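PDB 4DBF: 2-hydroxyhepta-2,4-diene-1,7-dioate isomerase from Corynebacterium glutamicum, which is a magnesium-binding member of the fumarylacetoacetate hydrolase (FAH) family that probably acts as a lyase or isomerase, with oxaloacetate decarboxylase as a likely activity. Local coordinates for residues G137-V142 against L160-I165; N46-E51 against G64-L69; S128-V133 against R171-A176; S122-P127 against D187-I192. One frame throughout, in Å; residues are numbered along the deposited sequence.

Interaction 1 (G137-V142 against L160-I165); sequences GELAVV and LGFTII. With MG (magnesium ion), chain C.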
# COMPACT_ATOMS: atom_id res chain seq x y z
N GLY A 137 -6.67 -2.34 -19.16
CA GLY A 137 -5.34 -2.04 -19.62
C GLY A 137 -4.98 -0.60 -19.39
O GLY A 137 -5.69 0.25 -19.78
N GLU A 138 -3.84 -0.37 -18.76
CA GLU A 138 -3.41 0.96 -18.43
C GLU A 138 -1.95 1.20 -18.65
O GLU A 138 -1.15 0.35 -18.48
CB GLU A 138 -3.76 1.34 -16.99
CG GLU A 138 -5.09 0.83 -16.52
CD GLU A 138 -5.60 1.43 -15.22
OE1 GLU A 138 -5.07 2.35 -14.67
OE2 GLU A 138 -6.60 0.97 -14.76
N LEU A 139 -1.64 2.41 -19.02
CA LEU A 139 -0.29 2.87 -19.01
C LEU A 139 0.18 3.08 -17.58
O LEU A 139 -0.45 3.71 -16.81
CB LEU A 139 -0.18 4.16 -19.78
CG LEU A 139 1.21 4.70 -19.86
CD1 LEU A 139 2.13 3.81 -20.67
CD2 LEU A 139 1.17 6.11 -20.39
N ALA A 140 1.31 2.49 -17.26
CA ALA A 140 1.87 2.52 -15.93
C ALA A 140 3.15 3.31 -15.92
O ALA A 140 3.93 3.18 -16.79
CB ALA A 140 2.14 1.13 -15.39
N VAL A 141 3.30 4.11 -14.91
CA VAL A 141 4.49 4.89 -14.73
C VAL A 141 5.34 4.28 -13.62
O VAL A 141 4.85 4.01 -12.57
CB VAL A 141 4.16 6.31 -14.33
CG1 VAL A 141 5.40 7.09 -14.12
CG2 VAL A 141 3.28 6.98 -15.36
N VAL A 142 6.61 4.11 -13.87
CA VAL A 142 7.47 3.68 -12.81
C VAL A 142 8.36 4.82 -12.33
O VAL A 142 9.08 5.41 -13.09
CB VAL A 142 8.33 2.47 -13.21
CG1 VAL A 142 9.23 2.10 -12.08
CG2 VAL A 142 7.46 1.32 -13.62
N LEU A 160 11.23 6.79 -14.13
CA LEU A 160 12.14 5.87 -14.71
C LEU A 160 11.71 5.49 -16.11
O LEU A 160 12.48 5.51 -16.99
CB LEU A 160 12.28 4.61 -13.86
CG LEU A 160 13.16 3.51 -14.41
CD1 LEU A 160 14.58 3.92 -14.62
CD2 LEU A 160 13.07 2.19 -13.68
N GLY A 161 10.46 5.11 -16.26
CA GLY A 161 9.96 4.71 -17.55
C GLY A 161 8.52 4.26 -17.49
O GLY A 161 7.82 4.47 -16.46
N PHE A 162 8.07 3.66 -18.59
CA PHE A 162 6.66 3.32 -18.71
C PHE A 162 6.58 1.81 -18.77
O PHE A 162 7.48 1.19 -19.29
CB PHE A 162 6.03 3.88 -20.03
CG PHE A 162 5.74 5.36 -19.96
CD1 PHE A 162 5.36 5.97 -18.77
CD2 PHE A 162 5.84 6.16 -21.10
CE1 PHE A 162 5.13 7.37 -18.70
CE2 PHE A 162 5.56 7.55 -21.04
CZ PHE A 162 5.22 8.14 -19.83
N THR A 163 5.49 1.23 -18.24
CA THR A 163 5.22 -0.18 -18.45
C THR A 163 3.72 -0.38 -18.61
O THR A 163 3.00 0.59 -18.70
CB THR A 163 5.89 -1.06 -17.30
OG1 THR A 163 5.79 -2.44 -17.66
CG2 THR A 163 5.23 -0.80 -15.97
N ILE A 164 3.24 -1.61 -18.67
CA ILE A 164 1.82 -1.83 -18.78
C ILE A 164 1.36 -2.39 -17.45
O ILE A 164 2.10 -3.18 -16.80
CB ILE A 164 1.50 -2.85 -19.91
CG1 ILE A 164 2.18 -2.46 -21.25
CG2 ILE A 164 -0.05 -2.97 -20.04
CD1 ILE A 164 2.02 -3.56 -22.34
N ILE A 165 0.16 -2.01 -17.03
CA ILE A 165 -0.51 -2.68 -15.88
C ILE A 165 -1.91 -3.15 -16.30
O ILE A 165 -2.58 -2.50 -17.09
CB ILE A 165 -0.53 -1.77 -14.61
CG1 ILE A 165 -1.17 -2.55 -13.43
CG2 ILE A 165 -1.31 -0.39 -14.85
CD1 ILE A 165 -1.04 -1.88 -12.10
MG MG C . -8.11 1.35 -13.30
O HOH W 1 -6.72 2.82 -12.55
O HOH W 2 -9.51 2.15 -12.00
O HOH W 3 -8.99 2.48 -14.76
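Glu138, Ala140 and Val142 face Ile165, Thr163 and Gly161 as the hydrogen-bonded pairs of an antiparallel ladder, whose two strands run at 143° to each other. A classic beta bulge ends it: Leu160 and Gly161 both face Val142, whose O accepts Leu160 N at 2.8 Å and, only weakly, Gly161 N. This ladder belongs to the core of the FAH-family catalytic domain and carries part of its metal site. On the face of Ala140 and Ile165, the methyl CG2 of Thr163 touches Ala140 CB (3.7 Å) and Val142 CG2 (3.9 Å). With Thr163 OG1 anti to the backbone N (chi1 -171°), the hydroxyl is sent instead to Trp195 O on the neighbouring strand 190-197. Val141 and Phe162 share the other face, lying side by side with Val141 CG2 at the ring edge, 3.8 Å from Phe162 CE1; Leu139 CD2 lies over a face of the same ring. At the far end Glu138 reaches out of the ladder as an extended chain. Glu136, Asp167 and three waters complete the magnesium shell, in which Glu138 OE2 binds the ion at 2.1 Å while Glu138 OE1 accepts a 2.7 Å hydrogen bond from water 1, itself a ligand of the metal.

Interaction 2 (N46-E51 against G64-L69); sequences NLTARE and GREWPL
Arg65 grips the carboxylate of Glu51 side-on with two nitrogens: NE gives a 2.6 Å bond to Glu51 OE1 and NH2 a 2.7 Å bond to Glu51 OE2. The two flat groups are turned 24° apart, and neither oxygen is met in the carboxylate plane: NE comes to OE1 from above it, NH2 to OE2 on the syn side but well out of it. Glu51 gets there as an extended chain, its CG anti to the backbone N (chi1 174°). Its CB rests at the edge of the Trp67 indole, 3.9 Å from CZ3. Behind this pair stands an antiparallel ladder of the N-terminal domain, in which Ala49 and Trp67 exchange backbone bonds and Glu51 N binds Arg65 O. Water 4 joins Glu51 O, Arg65 O and Gly64 N. At the other end Leu69 N reaches Leu47 O at 3.0 Å, and the two leucines lie side by side, Leu47 CD1 against Leu69 CD2. Further out, Thr63 OG1 is hydrogen-bonded to Glu51 OE1, and Arg65 NH1 makes a salt bridge to Asp30, a residue that binds magnesium in a structure of this protein. The two-point grip of Arg65, with the Thr63 hydroxyl, probably favours the anionic form of Glu51, and the added bond to Asp30 limits the rotation of Arg65.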
# COMPACT_ATOMS: atom_id res chain seq x y z
N ASN A 46 14.07 -12.58 -30.79
CA ASN A 46 15.15 -11.73 -31.23
C ASN A 46 15.82 -10.95 -30.15
O ASN A 46 16.74 -10.23 -30.40
CB ASN A 46 14.67 -10.76 -32.29
CG ASN A 46 14.26 -11.45 -33.57
OD1 ASN A 46 13.09 -11.55 -33.87
ND2 ASN A 46 15.23 -11.96 -34.30
N LEU A 47 15.33 -11.06 -28.94
CA LEU A 47 15.79 -10.22 -27.86
C LEU A 47 16.73 -10.94 -26.94
O LEU A 47 16.70 -12.12 -26.85
CB LEU A 47 14.58 -9.69 -27.08
CG LEU A 47 13.48 -8.91 -27.78
CD1 LEU A 47 12.44 -8.39 -26.81
CD2 LEU A 47 14.05 -7.77 -28.54
N THR A 48 17.56 -10.18 -26.26
CA THR A 48 18.53 -10.68 -25.34
C THR A 48 18.41 -9.97 -23.97
O THR A 48 18.19 -8.81 -23.92
CB THR A 48 19.95 -10.51 -25.92
OG1 THR A 48 20.08 -11.33 -27.07
CG2 THR A 48 20.97 -10.90 -24.96
N ALA A 49 18.54 -10.72 -22.90
CA ALA A 49 18.60 -10.17 -21.57
C ALA A 49 20.03 -10.08 -21.04
O ALA A 49 20.76 -11.01 -21.07
CB ALA A 49 17.74 -10.97 -20.61
N ARG A 50 20.38 -8.91 -20.56
CA ARG A 50 21.69 -8.64 -20.07
C ARG A 50 21.60 -8.27 -18.61
O ARG A 50 21.06 -7.28 -18.28
CB ARG A 50 22.30 -7.47 -20.83
CG ARG A 50 22.58 -7.70 -22.28
CD ARG A 50 24.02 -7.29 -22.59
NE ARG A 50 24.08 -6.11 -23.37
CZ ARG A 50 25.11 -5.29 -23.46
NH1 ARG A 50 26.23 -5.48 -22.81
NH2 ARG A 50 25.00 -4.24 -24.22
N GLU A 51 22.16 -9.10 -17.76
CA GLU A 51 22.12 -8.85 -16.36
C GLU A 51 22.79 -7.54 -16.00
O GLU A 51 23.83 -7.23 -16.49
CB GLU A 51 22.74 -9.98 -15.59
CG GLU A 51 22.85 -9.70 -14.13
CD GLU A 51 23.54 -10.78 -13.37
OE1 GLU A 51 24.60 -11.20 -13.78
OE2 GLU A 51 23.02 -11.20 -12.36
N GLY A 64 28.09 -8.80 -17.37
CA GLY A 64 28.59 -9.68 -18.38
C GLY A 64 27.71 -10.86 -18.72
O GLY A 64 27.74 -11.31 -19.82
N ARG A 65 26.93 -11.33 -17.77
CA ARG A 65 26.01 -12.43 -18.04
C ARG A 65 24.86 -12.01 -18.93
O ARG A 65 24.31 -10.97 -18.76
CB ARG A 65 25.44 -13.01 -16.77
CG ARG A 65 26.43 -13.32 -15.70
CD ARG A 65 25.89 -14.38 -14.76
NE ARG A 65 24.90 -13.82 -13.88
CZ ARG A 65 24.38 -14.45 -12.85
NH1 ARG A 65 24.76 -15.66 -12.57
NH2 ARG A 65 23.50 -13.85 -12.11
N GLU A 66 24.51 -12.87 -19.86
CA GLU A 66 23.37 -12.66 -20.71
C GLU A 66 22.69 -13.96 -21.13
O GLU A 66 23.25 -15.00 -21.03
CB GLU A 66 23.69 -11.81 -21.93
CG GLU A 66 24.82 -12.33 -22.76
CD GLU A 66 25.55 -11.24 -23.51
OE1 GLU A 66 24.90 -10.29 -23.94
OE2 GLU A 66 26.76 -11.34 -23.65
N TRP A 67 21.45 -13.83 -21.56
CA TRP A 67 20.67 -14.93 -22.03
C TRP A 67 19.83 -14.48 -23.16
O TRP A 67 19.36 -13.37 -23.14
CB TRP A 67 19.70 -15.43 -20.95
CG TRP A 67 20.32 -15.80 -19.63
CD1 TRP A 67 20.63 -17.05 -19.18
CD2 TRP A 67 20.70 -14.93 -18.57
NE1 TRP A 67 21.16 -17.01 -17.95
CE2 TRP A 67 21.24 -15.76 -17.54
CE3 TRP A 67 20.64 -13.59 -18.38
CZ2 TRP A 67 21.68 -15.24 -16.36
CZ3 TRP A 67 21.09 -13.08 -17.20
CH2 TRP A 67 21.61 -13.88 -16.22
N PRO A 68 19.61 -15.33 -24.15
CA PRO A 68 18.51 -15.12 -25.08
C PRO A 68 17.23 -15.03 -24.28
O PRO A 68 17.07 -15.77 -23.36
CB PRO A 68 18.51 -16.39 -25.91
CG PRO A 68 19.81 -17.00 -25.70
CD PRO A 68 20.19 -16.66 -24.33
N LEU A 69 16.36 -14.12 -24.63
CA LEU A 69 15.16 -13.87 -23.85
C LEU A 69 14.28 -15.09 -23.72
O LEU A 69 13.69 -15.30 -22.70
CB LEU A 69 14.37 -12.71 -24.41
CG LEU A 69 13.25 -12.19 -23.52
CD1 LEU A 69 13.69 -12.02 -22.09
CD2 LEU A 69 12.67 -10.92 -24.04
O HOH W 4 25.38 -8.42 -18.45

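Interaction 3 (S128-V133 against R171-A176); sequences SFATKV and RDLQFA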
# COMPACT_ATOMS: atom_id res chain seq x y z
N SER A 128 -13.47 -17.40 -5.27
CA SER A 128 -14.86 -17.69 -5.55
C SER A 128 -15.80 -16.55 -5.23
O SER A 128 -16.76 -16.40 -5.87
CB SER A 128 -15.30 -18.93 -4.81
OG SER A 128 -15.21 -18.73 -3.44
N PHE A 129 -15.47 -15.77 -4.24
CA PHE A 129 -16.30 -14.67 -3.82
C PHE A 129 -16.12 -13.43 -4.66
O PHE A 129 -16.75 -12.44 -4.41
CB PHE A 129 -16.04 -14.32 -2.37
CG PHE A 129 -14.64 -13.98 -2.08
CD1 PHE A 129 -14.20 -12.69 -2.13
CD2 PHE A 129 -13.75 -14.96 -1.78
CE1 PHE A 129 -12.90 -12.37 -1.87
CE2 PHE A 129 -12.44 -14.66 -1.51
CZ PHE A 129 -12.02 -13.37 -1.57
N ALA A 130 -15.22 -13.51 -5.63
CA ALA A 130 -14.91 -12.39 -6.49
C ALA A 130 -15.50 -12.64 -7.85
O ALA A 130 -15.04 -13.48 -8.55
CB ALA A 130 -13.41 -12.19 -6.62
N THR A 131 -16.52 -11.89 -8.20
CA THR A 131 -17.30 -12.13 -9.38
C THR A 131 -17.40 -10.89 -10.24
O THR A 131 -17.11 -9.82 -9.81
CB THR A 131 -18.71 -12.65 -9.02
OG1 THR A 131 -19.37 -11.72 -8.18
CG2 THR A 131 -18.62 -13.94 -8.29
N LYS A 132 -17.80 -11.08 -11.47
CA LYS A 132 -17.69 -10.06 -12.47
C LYS A 132 -16.30 -9.39 -12.49
O LYS A 132 -16.22 -8.21 -12.38
CB LYS A 132 -18.79 -9.03 -12.38
CG LYS A 132 -18.93 -8.27 -13.67
CD LYS A 132 -20.16 -7.40 -13.71
CE LYS A 132 -20.07 -6.39 -14.81
NZ LYS A 132 -21.21 -5.46 -14.73
N VAL A 133 -15.26 -10.19 -12.67
CA VAL A 133 -13.89 -9.72 -12.69
C VAL A 133 -13.47 -9.26 -14.06
O VAL A 133 -13.36 -10.03 -14.96
CB VAL A 133 -12.95 -10.80 -12.21
CG1 VAL A 133 -11.52 -10.37 -12.28
CG2 VAL A 133 -13.31 -11.23 -10.83
N ARG A 171 -15.99 -6.25 -10.34
CA ARG A 171 -17.01 -5.17 -10.34
C ARG A 171 -18.07 -5.38 -9.28
O ARG A 171 -18.61 -4.43 -8.73
CB ARG A 171 -17.71 -5.09 -11.69
CG ARG A 171 -16.78 -4.86 -12.84
CD ARG A 171 -16.00 -3.51 -12.76
NE ARG A 171 -15.26 -3.28 -13.97
CZ ARG A 171 -14.20 -2.46 -14.08
NH1 ARG A 171 -13.74 -1.81 -13.03
NH2 ARG A 171 -13.54 -2.38 -15.22
N ASP A 172 -18.38 -6.64 -9.01
CA ASP A 172 -19.34 -6.94 -7.94
C ASP A 172 -18.86 -6.52 -6.58
O ASP A 172 -19.65 -6.01 -5.73
CB ASP A 172 -19.69 -8.46 -7.92
CG ASP A 172 -20.57 -8.89 -9.11
OD1 ASP A 172 -21.10 -8.01 -9.83
OD2 ASP A 172 -20.64 -10.13 -9.40
N LEU A 173 -17.56 -6.78 -6.28
CA LEU A 173 -17.04 -6.35 -4.97
C LEU A 173 -16.91 -4.83 -4.90
O LEU A 173 -17.13 -4.27 -3.78
CB LEU A 173 -15.69 -6.99 -4.61
CG LEU A 173 -15.74 -8.52 -4.42
CD1 LEU A 173 -14.32 -9.03 -4.27
CD2 LEU A 173 -16.58 -8.94 -3.21
N GLN A 174 -16.58 -4.18 -6.02
CA GLN A 174 -16.49 -2.72 -5.99
C GLN A 174 -17.86 -2.13 -5.50
O GLN A 174 -17.91 -1.24 -4.63
CB GLN A 174 -16.22 -2.15 -7.34
CG GLN A 174 -14.81 -2.20 -7.78
CD GLN A 174 -14.63 -1.53 -9.14
OE1 GLN A 174 -14.53 -2.16 -10.16
NE2 GLN A 174 -14.58 -0.21 -9.14
N PHE A 175 -18.93 -2.62 -6.12
CA PHE A 175 -20.27 -2.30 -5.64
C PHE A 175 -20.58 -2.73 -4.22
O PHE A 175 -21.05 -1.90 -3.47
CB PHE A 175 -21.36 -2.82 -6.61
CG PHE A 175 -22.73 -2.51 -6.13
CD1 PHE A 175 -23.22 -1.19 -6.19
CD2 PHE A 175 -23.51 -3.50 -5.55
CE1 PHE A 175 -24.49 -0.88 -5.72
CE2 PHE A 175 -24.79 -3.19 -5.07
CZ PHE A 175 -25.25 -1.87 -5.15
N ALA A 176 -20.32 -3.97 -3.77
CA ALA A 176 -20.68 -4.32 -2.37
C ALA A 176 -19.89 -3.58 -1.28
O ALA A 176 -20.39 -3.35 -0.20
CB ALA A 176 -20.44 -5.82 -2.11
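Phe129 meets the helix through Leu173, whose CD1 lies obliquely to the ring, 4.2 Å from Phe129 CD1, while Leu173 CD2 touches the Phe129 carbonyl oxygen. The same phenylalanine also packs on Ser245 of the second subunit, so this corner lies close to the dimer interface. Next along the chain, Ala130 presents its methyl to the same branch of the leucine, CB to CD1 at 4.0 Å, and Ile186 packs against both residues. Thr131 crosses Asp172 at about a right angle. Its OG1, held between the backbone N and the carbonyl carbon (chi1 58°), is directed at Asp172 OD2; the modelled separation of 2.4 Å is very short, and its exact value is doubtful. The Thr131 carbonyl meanwhile accepts Ser170 OG, the hydroxyl that also takes Leu173 N.

These bonds gather at the start of helix 171-177, which follows directly on strand 159-170, and fasten the loop leading into strand 133-143 to its first turn. Lys132, in a left-handed backbone conformation, supplies the main-chain link: Arg171 N binds Lys132 O at 2.8 Å, coming from above the carbonyl plane. The extended lysine chain then crosses the arginine obliquely, CD 3.9 Å from Arg171 CB, and its CB lies beside Asp172 OD1. A bend at chi2 (-62°) leads the arginine's guanidinium away from the loop. There NE and NH2 make salt bridges to Glu134 and to the magnesium ligand Glu136, while NH1 meets Gln174 OE1 in plane, on a lone pair, at 3.0 Å.

Interaction 4 (S122-P127 against D187-I192); sequences SPIRIP and DTFGPI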
# COMPACT_ATOMS: atom_id res chain seq x y z
N SER A 122 1.87 -15.02 -15.65
CA SER A 122 1.39 -15.58 -14.42
C SER A 122 -0.12 -15.53 -14.34
O SER A 122 -0.73 -14.60 -14.75
CB SER A 122 1.90 -14.79 -13.24
OG SER A 122 3.19 -15.13 -12.91
N PRO A 123 -0.72 -16.54 -13.76
CA PRO A 123 -2.17 -16.59 -13.72
C PRO A 123 -2.77 -15.53 -12.81
O PRO A 123 -2.28 -15.24 -11.76
CB PRO A 123 -2.47 -17.97 -13.18
CG PRO A 123 -1.24 -18.73 -13.30
CD PRO A 123 -0.13 -17.75 -13.20
N ILE A 124 -3.85 -14.96 -13.28
CA ILE A 124 -4.72 -14.15 -12.48
C ILE A 124 -5.66 -15.12 -11.76
O ILE A 124 -6.46 -15.75 -12.36
CB ILE A 124 -5.56 -13.22 -13.37
CG1 ILE A 124 -4.68 -12.21 -14.08
CG2 ILE A 124 -6.62 -12.53 -12.56
CD1 ILE A 124 -5.32 -11.55 -15.25
N ARG A 125 -5.54 -15.23 -10.47
CA ARG A 125 -6.29 -16.23 -9.73
C ARG A 125 -7.51 -15.66 -9.03
O ARG A 125 -7.40 -15.03 -8.03
CB ARG A 125 -5.40 -16.97 -8.75
CG ARG A 125 -4.12 -17.45 -9.38
CD ARG A 125 -3.17 -18.03 -8.38
NE ARG A 125 -3.55 -19.38 -8.12
CZ ARG A 125 -4.12 -19.81 -7.02
NH1 ARG A 125 -4.37 -19.01 -6.03
NH2 ARG A 125 -4.44 -21.07 -6.91
N ILE A 126 -8.66 -15.95 -9.56
CA ILE A 126 -9.88 -15.40 -9.06
C ILE A 126 -10.51 -16.22 -7.95
O ILE A 126 -10.93 -17.29 -8.17
CB ILE A 126 -10.89 -15.28 -10.18
CG1 ILE A 126 -10.35 -14.43 -11.30
CG2 ILE A 126 -12.19 -14.71 -9.67
CD1 ILE A 126 -11.05 -14.64 -12.59
N PRO A 127 -10.61 -15.69 -6.75
CA PRO A 127 -11.33 -16.40 -5.70
C PRO A 127 -12.83 -16.46 -5.92
O PRO A 127 -13.38 -15.71 -6.67
CB PRO A 127 -11.00 -15.65 -4.44
CG PRO A 127 -10.34 -14.42 -4.87
CD PRO A 127 -10.17 -14.37 -6.32
N ASP A 187 -4.70 -10.84 -4.33
CA ASP A 187 -3.46 -11.35 -4.88
C ASP A 187 -3.62 -11.65 -6.40
O ASP A 187 -4.57 -12.22 -6.79
CB ASP A 187 -3.02 -12.63 -4.17
CG ASP A 187 -2.51 -12.44 -2.77
OD1 ASP A 187 -2.47 -11.36 -2.25
OD2 ASP A 187 -2.18 -13.44 -2.17
N THR A 188 -2.64 -11.26 -7.18
CA THR A 188 -2.56 -11.43 -8.64
C THR A 188 -3.43 -10.45 -9.48
O THR A 188 -3.36 -10.49 -10.72
CB THR A 188 -2.77 -12.89 -9.21
OG1 THR A 188 -4.17 -13.19 -9.18
CG2 THR A 188 -1.89 -13.97 -8.45
N PHE A 189 -4.15 -9.54 -8.80
CA PHE A 189 -5.03 -8.64 -9.54
C PHE A 189 -4.26 -7.41 -10.08
O PHE A 189 -4.88 -6.48 -10.58
CB PHE A 189 -6.17 -8.17 -8.62
CG PHE A 189 -7.31 -9.10 -8.62
CD1 PHE A 189 -7.09 -10.46 -8.90
CD2 PHE A 189 -8.62 -8.62 -8.47
CE1 PHE A 189 -8.18 -11.35 -8.95
CE2 PHE A 189 -9.71 -9.48 -8.50
CZ PHE A 189 -9.51 -10.87 -8.71
N GLY A 190 -2.92 -7.43 -10.01
CA GLY A 190 -2.13 -6.37 -10.68
C GLY A 190 -0.99 -6.92 -11.56
O GLY A 190 0.17 -6.57 -11.34
N PRO A 191 -1.30 -7.68 -12.60
CA PRO A 191 -0.17 -7.90 -13.54
C PRO A 191 0.54 -6.63 -14.09
O PRO A 191 -0.12 -5.63 -14.39
CB PRO A 191 -0.78 -8.65 -14.69
CG PRO A 191 -2.11 -9.22 -14.10
CD PRO A 191 -2.58 -8.20 -13.12
N ILE A 192 1.86 -6.67 -14.12
CA ILE A 192 2.68 -5.59 -14.64
C ILE A 192 3.81 -6.11 -15.54
O ILE A 192 4.39 -7.10 -15.25
CB ILE A 192 3.29 -4.76 -13.53
CG1 ILE A 192 2.22 -4.19 -12.64
CG2 ILE A 192 4.06 -3.61 -14.08
CD1 ILE A 192 2.75 -3.60 -11.37
O HOH W 5 -5.79 -14.54 -5.83
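Phe189 and Ile124 cross at about a right angle, with the isoleucine branch CG2 approaching the ring obliquely, 4.1 Å from Phe189 CE1. Ile126 CA stands at the edge of the ring near its plane, whereas Pro127 CD comes in obliquely near CZ. Although the CB of Phe189 points away from the strand, the first torsion (chi1 -86°) brings the ring back along Ile124, Ile126 and Pro127; Val133 and Val168 pack against it as well. The second branch of Ile124 turns to another partner: CG1 touches Pro191 CG at 3.9 Å, and these side chains too are nearly perpendicular.

Beside these apolar contacts Thr188 supplies the polar link. Its OG1 lies between its own backbone N and carbonyl carbon (chi1 76°), where it can serve both segments. Thr188 OG1 accepts Arg125 N at 2.8 Å in a nearly straight bond (164°) and donates to Asp187 O at 2.6 Å. The CB of Thr188 rests against Pro123 O, at 3.5 Å. Water 5 bridges the segments, giving one hydrogen to Arg125 O and one to Asp187 O, so the carbonyl of Asp187 receives two bonds. The carboxylate of Asp187 turns elsewhere, to Lys148 and Thr247 of the second subunit.

A threonine hydroxyl and a water thus take the part that a backbone ladder would play, on the side of strand 124-126 turned from its sheet neighbour 279-287. Two layers of the FAH-family beta fold meet here: the edge strand of the five-stranded sheet and the loop entering strand 190-197.

Overall arrangement
Interaction 2 comes first along the chain and stands apart in the N-terminal domain, its centre about 22 Å from that of interaction 1 and about 41 Å from that of interaction 3. The other three lie in the FAH catalytic domain and are nested: 122-127 with 187-192 encloses 128-133 with 171-176, which encloses 137-142 with 160-165. Interactions 1 and 4 touch where neighbouring strands 159-170 and 190-197 pack, Thr163 and Ile165 against Ile192, and interactions 3 and 4 meet through Val133, against Ile126 and Phe189. The magnesium ligand Glu138 belongs to interaction 1, while Arg171 of interaction 3 holds the fellow ligand Glu136, so interaction 1 supplies a first-shell ligand and interaction 3 a second-shell residue.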